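Local coordinates for protein ATP12 ATPase (Paracoccus denitrificans, PDB 2R31) that probably acts as an assembly chaperone for the F1 sector of ATP synthase, as a bacterial member of the ATP12 family, at residues Arg189-Ala192 with Pro193-His196; Ala168-Asp171 with Leu172-Pro176; Arg136-His139 with Gly140-Val144. All coordinates share one frame; numbering follows the deposited sequence.

Contact 1. Residues Arg189-Ala192 with Pro193-His196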
loop_
_atom_site.group_PDB
_atom_site.type_symbol
_atom_site.label_atom_id
_atom_site.label_comp_id
_atom_site.label_asym_id
_atom_site.label_seq_id
_atom_site.Cartn_x
_atom_site.Cartn_y
_atom_site.Cartn_z
ATOM N N ARG A 189 3.406 0.599 -13.742
ATOM C CA ARG A 189 2.984 -0.402 -14.726
ATOM C C ARG A 189 1.472 -0.632 -14.707
ATOM O O ARG A 189 0.887 -0.900 -15.777
ATOM C CB ARG A 189 3.773 -1.678 -14.523
ATOM C CG ARG A 189 3.339 -2.874 -15.379
ATOM C CD ARG A 189 3.418 -2.641 -16.857
ATOM N NE ARG A 189 3.011 -3.799 -17.623
ATOM C CZ ARG A 189 1.748 -4.192 -17.805
ATOM N NH1 ARG A 189 0.786 -3.461 -17.290
ATOM N NH2 ARG A 189 1.487 -5.309 -18.510
ATOM N N ILE A 190 0.860 -0.582 -13.538
ATOM C CA ILE A 190 -0.589 -0.680 -13.364
ATOM C C ILE A 190 -1.000 0.314 -12.288
ATOM O O ILE A 190 -0.139 0.767 -11.523
ATOM C CB ILE A 190 -1.078 -2.097 -13.013
ATOM C CG1 ILE A 190 -0.503 -2.548 -11.641
ATOM C CG2 ILE A 190 -0.813 -3.074 -14.119
ATOM C CD1 ILE A 190 -0.846 -3.951 -11.218
ATOM N N ASP A 191 -2.292 0.630 -12.210
ATOM C CA ASP A 191 -2.817 1.409 -11.098
ATOM C C ASP A 191 -3.415 0.457 -10.038
ATOM O O ASP A 191 -3.513 -0.757 -10.208
ATOM C CB ASP A 191 -3.810 2.448 -11.605
ATOM C CG ASP A 191 -5.043 1.899 -12.232
ATOM O OD1 ASP A 191 -5.308 0.691 -12.180
ATOM O OD2 ASP A 191 -5.803 2.748 -12.808
ATOM N N ALA A 192 -3.784 1.062 -8.911
ATOM C CA ALA A 192 -4.290 0.248 -7.797
ATOM C C ALA A 192 -5.598 -0.451 -8.150
ATOM O O ALA A 192 -5.749 -1.619 -7.759
ATOM C CB ALA A 192 -4.425 1.105 -6.537
ATOM N N PRO A 193 -6.558 0.148 -8.843
ATOM C CA PRO A 193 -7.770 -0.606 -9.213
ATOM C C PRO A 193 -7.465 -1.829 -10.060
ATOM O O PRO A 193 -8.084 -2.893 -9.926
ATOM C CB PRO A 193 -8.634 0.445 -9.919
ATOM C CG PRO A 193 -8.168 1.749 -9.378
ATOM C CD PRO A 193 -6.706 1.588 -9.121
ATOM N N THR A 194 -6.482 -1.711 -10.977
ATOM C CA THR A 194 -6.075 -2.845 -11.786
ATOM C C THR A 194 -5.397 -3.926 -10.945
ATOM O O THR A 194 -5.701 -5.129 -11.088
ATOM C CB THR A 194 -5.172 -2.374 -12.938
ATOM O OG1 THR A 194 -5.897 -1.442 -13.735
ATOM C CG2 THR A 194 -4.682 -3.522 -13.779
ATOM N N ALA A 195 -4.498 -3.530 -10.045
ATOM C CA ALA A 195 -3.875 -4.478 -9.161
ATOM C C ALA A 195 -4.920 -5.252 -8.326
ATOM O O ALA A 195 -4.857 -6.451 -8.144
ATOM C CB ALA A 195 -2.915 -3.785 -8.207
ATOM N N HIS A 196 -5.909 -4.492 -7.815
ATOM C CA HIS A 196 -6.988 -5.109 -7.024
ATOM C C HIS A 196 -7.755 -6.143 -7.849
ATOM O O HIS A 196 -7.951 -7.303 -7.423
ATOM C CB HIS A 196 -7.907 -3.993 -6.523
ATOM C CG HIS A 196 -9.080 -4.519 -5.768
ATOM N ND1 HIS A 196 -8.985 -5.133 -4.553
ATOM C CD2 HIS A 196 -10.382 -4.477 -6.175
ATOM C CE1 HIS A 196 -10.251 -5.432 -4.186
ATOM N NE2 HIS A 196 -11.080 -5.063 -5.122
HETATM O O HOH W 1 -3.548 -0.027 -14.889
#
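Asp191 and Thr194 meet at the start of helix 192-199, where Asp191 is the N-cap. Its CB lies 3.9 Å from CD of Pro193. CG comes closer, to 3.5 Å from the same Pro193 CD, and the carboxylate arm stands roughly square to the proline side chain. With chi1 at 64°, CG sits between the backbone N and the carbonyl carbon of Asp191, and the carboxylate turns back over the first helical turn. Across this contact the side-chain bonds run through OD1. OD1 accepts from Thr194 N at 2.9 Å, nearly in line with its own C-O bond. The same OD1 accepts from Thr194 OG1 at 2.7 Å, on the syn side and 30° out of the carboxylate plane. The two donors approach from opposite faces of that plane, which probably limits rotation of the carboxylate. A water accepts from Asp191 N and donates to Thr194 OG1, so the threonine hydroxyl has two partners, the water and Asp191 OD1. The main chain starts the helix with Ala195 N to Asp191 O and His196 N to Ala192 O. Below the cap, Ile190 CD1 packs on Ala195 CB at 3.7 Å, and Ile190 CG2 touches Thr194 CG2. This apolar side faces helix 179-186, where Ile190 meets Leu181, Ala184 and Val185, and helix 110-130, where it meets Leu123. Helix 214-236 covers another side: Glu231 accepts from Ala192 N, Arg228 touches Pro193, and Met227 touches Ala195.

Contact 2. Residues Ala168-Asp171 with Leu172-Pro176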
loop_
_atom_site.group_PDB
_atom_site.type_symbol
_atom_site.label_atom_id
_atom_site.label_comp_id
_atom_site.label_asym_id
_atom_site.label_seq_id
_atom_site.Cartn_x
_atom_site.Cartn_y
_atom_site.Cartn_z
ATOM N N ALA A 168 3.939 3.507 1.804
ATOM C CA ALA A 168 2.918 3.408 0.762
ATOM C C ALA A 168 2.887 1.993 0.143
ATOM O O ALA A 168 1.832 1.421 -0.104
ATOM C CB ALA A 168 3.159 4.419 -0.333
ATOM N N LEU A 169 4.075 1.429 -0.139
ATOM C CA LEU A 169 4.147 0.097 -0.738
ATOM C C LEU A 169 3.462 -0.939 0.128
ATOM O O LEU A 169 2.874 -1.906 -0.378
ATOM C CB LEU A 169 5.608 -0.284 -1.007
ATOM C CG LEU A 169 5.806 -1.661 -1.604
ATOM C CD1 LEU A 169 5.197 -1.762 -3.002
ATOM C CD2 LEU A 169 7.276 -2.055 -1.645
ATOM N N HIS A 170 3.599 -0.811 1.447
ATOM C CA HIS A 170 3.215 -1.865 2.367
ATOM C C HIS A 170 1.879 -2.506 2.024
ATOM O O HIS A 170 1.836 -3.733 1.781
ATOM C CB HIS A 170 3.252 -1.303 3.804
ATOM C CG HIS A 170 2.988 -2.323 4.851
ATOM N ND1 HIS A 170 1.726 -2.783 5.128
ATOM C CD2 HIS A 170 3.787 -3.004 5.666
ATOM C CE1 HIS A 170 1.844 -3.717 6.117
ATOM N NE2 HIS A 170 3.099 -3.878 6.485
ATOM N N ASP A 171 0.797 -1.757 2.064
ATOM C CA ASP A 171 -0.535 -2.378 1.856
ATOM C C ASP A 171 -0.764 -2.802 0.416
ATOM O O ASP A 171 -1.558 -3.699 0.135
ATOM C CB ASP A 171 -1.645 -1.449 2.316
ATOM C CG ASP A 171 -1.737 -1.268 3.803
ATOM O OD1 ASP A 171 -0.966 -1.888 4.566
ATOM O OD2 ASP A 171 -2.641 -0.483 4.180
ATOM N N LEU A 172 -0.080 -2.146 -0.538
ATOM C CA LEU A 172 -0.130 -2.558 -1.937
ATOM C C LEU A 172 0.459 -3.946 -2.149
ATOM O O LEU A 172 0.140 -4.596 -3.147
ATOM C CB LEU A 172 0.559 -1.508 -2.820
ATOM C CG LEU A 172 -0.137 -0.169 -2.870
ATOM C CD1 LEU A 172 0.795 0.874 -3.519
ATOM C CD2 LEU A 172 -1.475 -0.204 -3.551
ATOM N N VAL A 173 1.296 -4.408 -1.223
ATOM C CA VAL A 173 1.828 -5.753 -1.212
ATOM C C VAL A 173 0.985 -6.681 -0.346
ATOM O O VAL A 173 0.569 -7.747 -0.756
ATOM C CB VAL A 173 3.304 -5.778 -0.726
ATOM C CG1 VAL A 173 3.827 -7.187 -0.542
ATOM C CG2 VAL A 173 4.164 -4.985 -1.709
ATOM N N THR A 174 0.763 -6.279 0.927
ATOM C CA THR A 174 0.180 -7.218 1.885
ATOM C C THR A 174 -1.269 -7.488 1.647
ATOM O O THR A 174 -1.743 -8.630 1.911
ATOM C CB THR A 174 0.431 -6.770 3.348
ATOM O OG1 THR A 174 -0.222 -5.512 3.524
ATOM C CG2 THR A 174 1.897 -6.613 3.653
ATOM N N LEU A 175 -2.051 -6.528 1.191
ATOM C CA LEU A 175 -3.478 -6.786 1.056
ATOM C C LEU A 175 -3.727 -7.746 -0.107
ATOM O O LEU A 175 -4.414 -8.778 0.094
ATOM C CB LEU A 175 -4.266 -5.471 1.059
ATOM C CG LEU A 175 -3.973 -4.512 2.236
ATOM C CD1 LEU A 175 -4.802 -3.245 2.096
ATOM C CD2 LEU A 175 -4.178 -5.154 3.604
ATOM N N PRO A 176 -3.182 -7.579 -1.334
ATOM C CA PRO A 176 -3.351 -8.606 -2.334
ATOM C C PRO A 176 -2.456 -9.816 -2.155
ATOM O O PRO A 176 -2.672 -10.873 -2.752
ATOM C CB PRO A 176 -3.027 -7.851 -3.623
ATOM C CG PRO A 176 -2.017 -6.792 -3.250
ATOM C CD PRO A 176 -2.556 -6.351 -1.867
#
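The last turns of helix 163-174 hold this contact, in which His170 and Thr174 meet one turn apart. Thr174 CG2 lies over one face of the His170 ring in a CH-pi contact, 4.1 Å from the ring centroid and offset toward the rim. At the ring edge, His170 ND1 donates to Asp171 OD1 at 2.9 Å. The carboxylate oxygen lies close to the ring plane and is met on its anti side. The carbonyl oxygen of His170 takes three donors. Thr174 N lies in the carbonyl plane at 2.9 Å. Thr174 OG1, 3.2 Å away, lies out of that plane. Val173 N, at 3.1 Å, lies further out. The hydroxyl reaches back because Thr174 OG1 sits between its own N and carbonyl carbon (chi1 62°). On another side of the helix, Leu169 CD1 packs on Val173 CG2 at 3.6 Å. Asp171 O accepts from Leu175 N, just ahead of Pro176. Leu93 of helix 86-95 touches His170, Val173 and Thr174, while Ile186 of helix 179-186 touches Leu169. The His-carboxylate bond and the methyl over the ring together probably fix the tilt of the imidazole. The nearby carboxylate would be expected to favour a protonated histidine.

Contact 3. Residues Arg136-His139 with Gly140-Val144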
loop_
_atom_site.group_PDB
_atom_site.type_symbol
_atom_site.label_atom_id
_atom_site.label_comp_id
_atom_site.label_asym_id
_atom_site.label_seq_id
_atom_site.Cartn_x
_atom_site.Cartn_y
_atom_site.Cartn_z
ATOM N N ARG A 136 9.469 -17.712 -10.912
ATOM C CA ARG A 136 8.967 -19.016 -11.299
ATOM C C ARG A 136 7.537 -19.149 -10.813
ATOM O O ARG A 136 7.193 -18.633 -9.728
ATOM C CB ARG A 136 9.870 -20.085 -10.706
ATOM C CG ARG A 136 11.347 -20.041 -11.186
ATOM C CD ARG A 136 12.205 -20.993 -10.384
ATOM N NE ARG A 136 13.606 -20.923 -10.844
ATOM C CZ ARG A 136 14.619 -21.339 -10.085
ATOM N NH1 ARG A 136 14.365 -21.829 -8.862
ATOM N NH2 ARG A 136 15.860 -21.270 -10.546
ATOM N N ILE A 137 6.731 -19.828 -11.622
ATOM C CA ILE A 137 5.335 -20.133 -11.254
ATOM C C ILE A 137 5.171 -21.630 -11.023
ATOM O O ILE A 137 5.990 -22.439 -11.418
ATOM C CB ILE A 137 4.309 -19.563 -12.251
ATOM C CG1 ILE A 137 4.267 -20.463 -13.496
ATOM C CG2 ILE A 137 4.583 -18.080 -12.522
ATOM C CD1 ILE A 137 3.182 -20.135 -14.506
ATOM N N THR A 138 4.110 -21.977 -10.337
ATOM C CA THR A 138 3.738 -23.360 -10.146
ATOM C C THR A 138 2.252 -23.450 -10.057
ATOM O O THR A 138 1.559 -22.425 -9.990
ATOM C CB THR A 138 4.442 -23.942 -8.878
ATOM O OG1 THR A 138 4.267 -25.366 -8.949
ATOM C CG2 THR A 138 3.936 -23.338 -7.573
ATOM N N HIS A 139 1.730 -24.670 -9.972
ATOM C CA HIS A 139 0.358 -25.085 -10.041
ATOM C C HIS A 139 0.038 -25.987 -8.835
ATOM O O HIS A 139 0.697 -26.976 -8.505
ATOM C CB HIS A 139 -0.002 -25.733 -11.385
ATOM C CG HIS A 139 0.400 -24.924 -12.567
ATOM N ND1 HIS A 139 1.673 -24.934 -13.082
ATOM C CD2 HIS A 139 -0.273 -24.046 -13.341
ATOM C CE1 HIS A 139 1.766 -24.117 -14.112
ATOM N NE2 HIS A 139 0.607 -23.550 -14.328
ATOM N N GLY A 140 -1.102 -25.615 -8.222
ATOM C CA GLY A 140 -1.502 -26.475 -7.110
ATOM C C GLY A 140 -0.449 -26.631 -6.058
ATOM O O GLY A 140 0.233 -25.656 -5.703
ATOM N N VAL A 141 -0.321 -27.857 -5.549
ATOM C CA VAL A 141 0.549 -28.132 -4.405
ATOM C C VAL A 141 1.978 -28.398 -4.844
ATOM O O VAL A 141 2.835 -28.658 -3.987
ATOM C CB VAL A 141 0.033 -29.305 -3.514
ATOM C CG1 VAL A 141 -1.269 -28.913 -2.864
ATOM C CG2 VAL A 141 -0.063 -30.565 -4.334
ATOM N N ILE A 142 2.316 -28.366 -6.132
ATOM C CA ILE A 142 3.719 -28.690 -6.544
ATOM C C ILE A 142 4.620 -27.568 -6.070
ATOM O O ILE A 142 4.389 -26.398 -6.485
ATOM C CB ILE A 142 3.822 -28.889 -8.043
ATOM C CG1 ILE A 142 2.979 -30.099 -8.492
ATOM C CG2 ILE A 142 5.279 -29.052 -8.489
ATOM C CD1 ILE A 142 2.875 -30.208 -9.984
ATOM N N PRO A 143 5.608 -27.777 -5.231
ATOM C CA PRO A 143 6.470 -26.679 -4.787
ATOM C C PRO A 143 7.462 -26.250 -5.855
ATOM O O PRO A 143 7.976 -27.091 -6.618
ATOM C CB PRO A 143 7.236 -27.276 -3.598
ATOM C CG PRO A 143 6.771 -28.671 -3.424
ATOM C CD PRO A 143 5.986 -29.050 -4.603
ATOM N N VAL A 144 7.787 -24.951 -5.868
ATOM C CA VAL A 144 8.916 -24.487 -6.670
ATOM C C VAL A 144 9.601 -23.365 -5.899
ATOM O O VAL A 144 8.956 -22.414 -5.464
ATOM C CB VAL A 144 8.539 -24.066 -8.095
ATOM C CG1 VAL A 144 9.846 -23.684 -8.836
ATOM C CG2 VAL A 144 7.776 -25.081 -8.916
#
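The hydroxyl of Thr138 is set anti to its own backbone N (chi1 -167°), and this turns OG1 across to Ile142 O. The resulting hydrogen bond is 2.7 Å long, with the hydroxyl 39° out of the carbonyl plane. In the modelled conformer of Val144, CG2 lies beside the backbone N and packs against Thr138 CB at 3.5 Å; the two side chains run antiparallel past one another. Val144 CG1 then reaches Arg136 CD at 3.9 Å. The Arg136 guanidinium goes on to Pro145, where NH1 donates to the carbonyl oxygen. A valine in place of Thr138 has no hydroxyl to offer, and Ile142 O would probably be left without this donor and the return arm less firmly tied. Ile142 N donates to His139 O at 3.2 Å and closes the bend. Gly140 has positive phi, and a CB there would clash with His139 O. On the strand side, Thr138 and Gly140 share backbone bonds with Arg105, and in one conformer His139 NE2 hydrogen-bonds a Tris molecule, probably left from crystallisation. The bend from His139 to Ile142 is a type II' beta turn at the end of strand 138-139 in a two-stranded parallel sheet.

In the fold
From the N terminus, contact 3 comes first. It closes the tight loop that leaves strand 138-139 and leads toward helix 148-159. Contact 2 follows at the end of helix 163-174, and contact 1 at the start of helix 192-199. All three are local and lie in series, so none nests in or crosses another. Contacts 1 and 2 are close, with centres about 12 Å apart and nearest atoms about 4 Å apart. Helix 179-186 lies between them in the chain and touches both; helix 214-236, later in the chain, touches both as well. Contact 3 lies apart at the surface, its centre about 23 Å from that of contact 2, beside strand 104-105.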